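PDB 3CSW: probable branched-chain-amino-acid aminotransferase, which probably catalyses pyridoxal-phosphate-dependent transfer of the amino group between leucine, isoleucine or valine and 2-oxoglutarate, a late step in branched-chain amino acid biosynthesis. Local coordinates for residues A[138-141]-A[142-146]; A[193-196]-A[197-201]. All blocks are in the same frame, centred on the assembly; numbering follows the deposited sequence.

Contact 1: residues A[138-141]-A[142-146]; sequences LSTP and PALKI. With PLP (pyridoxal-5'-phosphate), chain E.
Pro141 and Leu144 close a type I beta turn, with Pro142 and Ala143 at its two corners and Leu144 N bonded to Pro141 O at 3.1 Å. The bond is nearly straight at the hydrogen, 162°. Proline suits the first corner of such a turn, because its ring already holds phi close to the value the turn requires. The side chains follow from this reversal. Pro141 CB lies alongside the next ring, 4.0 Å from Pro142 CD; each ring closure restricts phi at its own residue, at Pro141 just before the corner and at Pro142 on the corner itself. Across the mouth of the turn, Leu144 CB rests on the same carbonyl that accepts its backbone N-H, 3.5 Å from Pro141 O. Its CG is anti to the backbone N (chi1 173°), and the branch beyond carries CD2 to a loose methyl-to-methyl meeting with Thr140 CG2 at 4.3 Å. Lys145, the first residue past the turn, leaves the backbone pointing away from 138-141. Bends at chi3 and chi4 then bring NZ to 3.0 Å from C4A of pyridoxal phosphate, the aldehyde carbon. By similarity Lys145 is the Schiff-base lysine of this class IV aminotransferase, although no covalent link is present here. Arg149 NH1 reaches both Pro141 O and Leu144 O, which ties the start and finish of the turn together a second time. The loop, between strand 125-129 and helix 150-156, passes beside helix 56-68, where Ala143 meets Arg65 and Lys145 N bonds Ser66 OG. Lys145 is joined by backbone hydrogen bonds to Tyr43 of strand 42-49, while Pro141 packs on Leu154, in helix 150-156 of the second subunit.

Contact 2: residues A[193-196]-A[197-201]; sequences PSLD and SGILD. With PLP (pyridoxal-5'-phosphate), chain E.
Ile199 folds back over the residues that lead into its own bend, and its side chain is easily followed outward. CB stands clear of 193-196. CG1, placed between the backbone N and the carbonyl carbon (chi1 67°), lies 3.7 Å from Ser194 O and also meets Leu195 CA and CD2. An extended chi2 then carries CD1 to 3.4 Å from Pro193 O, with Pro193 CB and Ser194 O also close by. With an alanine here, the carbonyls of Pro193 and Ser194 would probably lose this apolar cover and a gap would open between Pro193 and Leu195. Two successive backbone bonds make the bend: Ser197 N to Ser194 O at 3.0 Å and Gly198 N to Leu195 O at 3.2 Å. The positive phi of Gly198 (108°) would jam a CB against the preceding carbonyl, hence the glycine. On the outer side, Leu195 CD2 lies 3.6 Å from Asp201 CB, while the carboxylate of Asp201 turns to a salt bridge with Arg65. Ser194 OG and Ser197 OG stand 3.1 Å apart. A water donates to both Leu195 O and Ile199 O, giving Leu195 O a second donor. The bend links strand 189-193 to helix 203-214 and carries Leu200, its N bonded to Glu176 OE2, into the cofactor pocket. Polar backbone and water bonds thus shape a bend, packed by an isoleucine arm, that presents an apolar residue to pyridoxal phosphate.

Contacts 1 and 2 lie in series along the chain, their centres about 11 Å apart, and converge on the cofactor. They meet directly: Pro142 CB packs 3.6 Å from Gly198 O, and Ala143 CA sits equally close to Leu200 CD1. At pyridoxal phosphate, Leu200 CD2 lies over the pyridine face, 3.5 Å from C3, and Lys145 NZ approaches C4A from that same side. These two tips are 3.7 Å apart, so the bend of 193-201 places a hydrophobic neighbour beside the lysine presented by 138-146. Arg65 of helix 56-68 is a partner common to both. The cofactor's hydrogen bonds come from others, among them Thr204, Thr240, Glu176, Ile203 and Arg62.

Contact 1: residues A[138-141]-A[142-146]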
# COMPACT_ATOMS: atom_id res chain seq x y z
N LEU A 138 5.93 7.92 2.96
CA LEU A 138 6.99 7.00 3.44
C LEU A 138 8.23 6.93 2.54
O LEU A 138 9.30 6.52 2.99
CB LEU A 138 6.45 5.58 3.65
CG LEU A 138 5.68 5.29 4.94
CD1 LEU A 138 5.01 3.92 4.83
CD2 LEU A 138 6.56 5.39 6.19
N SER A 139 8.08 7.36 1.29
CA SER A 139 9.18 7.39 0.31
C SER A 139 9.79 8.79 0.08
O SER A 139 10.98 8.91 -0.23
CB SER A 139 8.66 6.86 -1.03
OG SER A 139 8.35 5.48 -0.95
N THR A 140 8.95 9.82 0.14
CA THR A 140 9.38 11.20 -0.11
C THR A 140 8.28 12.15 0.37
O THR A 140 7.12 11.87 0.16
CB THR A 140 9.64 11.47 -1.63
OG1 THR A 140 10.61 10.55 -2.13
CG2 THR A 140 10.13 12.90 -1.87
N PRO A 141 8.66 13.27 1.04
CA PRO A 141 7.65 14.24 1.39
C PRO A 141 7.04 14.89 0.16
O PRO A 141 7.76 15.39 -0.70
CB PRO A 141 8.41 15.29 2.22
CG PRO A 141 9.74 14.70 2.54
CD PRO A 141 10.01 13.63 1.53
N PRO A 142 5.71 14.86 0.05
CA PRO A 142 5.02 15.48 -1.06
C PRO A 142 5.33 16.97 -1.25
O PRO A 142 5.31 17.45 -2.38
CB PRO A 142 3.55 15.31 -0.69
CG PRO A 142 3.52 14.17 0.23
CD PRO A 142 4.78 14.19 0.98
N ALA A 143 5.62 17.68 -0.16
CA ALA A 143 5.93 19.11 -0.21
C ALA A 143 7.38 19.42 -0.61
O ALA A 143 7.73 20.59 -0.70
CB ALA A 143 5.59 19.80 1.14
N LEU A 144 8.23 18.42 -0.82
CA LEU A 144 9.59 18.68 -1.34
C LEU A 144 9.54 19.03 -2.85
O LEU A 144 9.35 18.15 -3.69
CB LEU A 144 10.54 17.49 -1.07
CG LEU A 144 11.95 17.53 -1.70
CD1 LEU A 144 12.74 18.79 -1.27
CD2 LEU A 144 12.72 16.26 -1.39
N LYS A 145 9.71 20.31 -3.18
CA LYS A 145 9.75 20.76 -4.57
C LYS A 145 11.18 20.71 -5.03
O LYS A 145 11.95 21.66 -4.78
CB LYS A 145 9.26 22.19 -4.73
CG LYS A 145 7.80 22.38 -4.83
CD LYS A 145 7.46 23.88 -4.99
CE LYS A 145 7.46 24.31 -6.43
NZ LYS A 145 6.07 24.23 -6.99
N ILE A 146 11.53 19.59 -5.67
CA ILE A 146 12.87 19.30 -6.15
C ILE A 146 12.77 18.92 -7.65
O ILE A 146 11.79 18.30 -8.08
CB ILE A 146 13.60 18.27 -5.24
CG1 ILE A 146 15.10 18.25 -5.56
CG2 ILE A 146 12.96 16.85 -5.34
CD1 ILE A 146 15.97 17.70 -4.48
N1 PLP E . 1.30 20.75 -7.69
C2 PLP E . 2.59 20.54 -8.18
C2A PLP E . 3.06 19.13 -8.29
C3 PLP E . 3.39 21.64 -8.55
O3 PLP E . 4.63 21.45 -9.12
C4 PLP E . 2.88 22.95 -8.43
C4A PLP E . 3.68 24.14 -8.88
O4A PLP E . 3.69 24.47 -10.08
C5 PLP E . 1.57 23.14 -7.94
C6 PLP E . 0.80 22.04 -7.57
C5A PLP E . 0.89 24.49 -7.99
O4P PLP E . 1.28 25.28 -6.88
P PLP E . 1.26 26.91 -6.91
O1P PLP E . 2.02 27.47 -5.69
O2P PLP E . -0.17 27.39 -6.87
O3P PLP E . 1.93 27.31 -8.22

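Contact 2: residues A[193-196]-A[197-201]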
# COMPACT_ATOMS: atom_id res chain seq x y z
N PRO A 193 -8.77 18.20 -2.73
CA PRO A 193 -7.97 17.32 -1.88
C PRO A 193 -7.30 18.04 -0.69
O PRO A 193 -6.69 19.11 -0.85
CB PRO A 193 -6.93 16.75 -2.85
CG PRO A 193 -7.68 16.69 -4.18
CD PRO A 193 -8.47 17.98 -4.16
N SER A 194 -7.44 17.43 0.48
CA SER A 194 -6.78 17.85 1.70
C SER A 194 -5.28 17.65 1.57
O SER A 194 -4.82 16.82 0.78
CB SER A 194 -7.32 17.01 2.85
OG SER A 194 -7.24 15.63 2.53
N LEU A 195 -4.50 18.41 2.34
CA LEU A 195 -3.04 18.27 2.34
C LEU A 195 -2.61 16.86 2.76
O LEU A 195 -1.56 16.39 2.31
CB LEU A 195 -2.37 19.32 3.24
CG LEU A 195 -2.65 20.77 2.84
CD1 LEU A 195 -2.00 21.70 3.87
CD2 LEU A 195 -2.19 21.12 1.41
N ASP A 196 -3.41 16.21 3.59
CA ASP A 196 -3.17 14.83 4.04
C ASP A 196 -3.37 13.78 2.97
O ASP A 196 -3.06 12.64 3.20
CB ASP A 196 -4.11 14.45 5.19
CG ASP A 196 -3.73 15.08 6.49
OD1 ASP A 196 -2.63 15.66 6.60
OD2 ASP A 196 -4.56 14.97 7.43
N SER A 197 -3.95 14.17 1.83
CA SER A 197 -4.07 13.28 0.69
C SER A 197 -2.69 13.01 0.10
O SER A 197 -2.47 12.00 -0.56
CB SER A 197 -4.97 13.89 -0.37
OG SER A 197 -6.30 14.04 0.09
N GLY A 198 -1.76 13.93 0.35
CA GLY A 198 -0.36 13.76 -0.01
C GLY A 198 0.00 14.66 -1.16
O GLY A 198 0.50 14.21 -2.19
N ILE A 199 -0.24 15.95 -0.97
CA ILE A 199 -0.11 16.92 -2.04
C ILE A 199 0.76 18.11 -1.65
O ILE A 199 1.07 18.29 -0.48
CB ILE A 199 -1.53 17.42 -2.51
CG1 ILE A 199 -2.22 18.23 -1.40
CG2 ILE A 199 -2.39 16.22 -2.92
CD1 ILE A 199 -3.43 19.02 -1.82
N LEU A 200 1.12 18.90 -2.65
CA LEU A 200 1.77 20.19 -2.48
C LEU A 200 0.73 21.27 -2.13
O LEU A 200 -0.33 21.32 -2.74
CB LEU A 200 2.46 20.55 -3.77
CG LEU A 200 3.51 21.63 -3.71
CD1 LEU A 200 4.68 21.18 -2.88
CD2 LEU A 200 3.95 21.92 -5.12
N ASP A 201 1.02 22.08 -1.11
CA ASP A 201 0.14 23.17 -0.67
C ASP A 201 0.35 24.39 -1.56
O ASP A 201 1.06 25.33 -1.21
CB ASP A 201 0.37 23.53 0.82
CG ASP A 201 1.85 23.76 1.16
OD1 ASP A 201 2.74 23.17 0.49
OD2 ASP A 201 2.13 24.52 2.11
N1 PLP E . 1.30 20.75 -7.69
C2 PLP E . 2.59 20.54 -8.18
C2A PLP E . 3.06 19.13 -8.29
C3 PLP E . 3.39 21.64 -8.55
O3 PLP E . 4.63 21.45 -9.12
C4 PLP E . 2.88 22.95 -8.43
C4A PLP E . 3.68 24.14 -8.88
O4A PLP E . 3.69 24.47 -10.08
C5 PLP E . 1.57 23.14 -7.94
C6 PLP E . 0.80 22.04 -7.57
C5A PLP E . 0.89 24.49 -7.99
O4P PLP E . 1.28 25.28 -6.88
P PLP E . 1.26 26.91 -6.91
O1P PLP E . 2.02 27.47 -5.69
O2P PLP E . -0.17 27.39 -6.87
O3P PLP E . 1.93 27.31 -8.22
O HOH W 1 1.26 17.15 1.94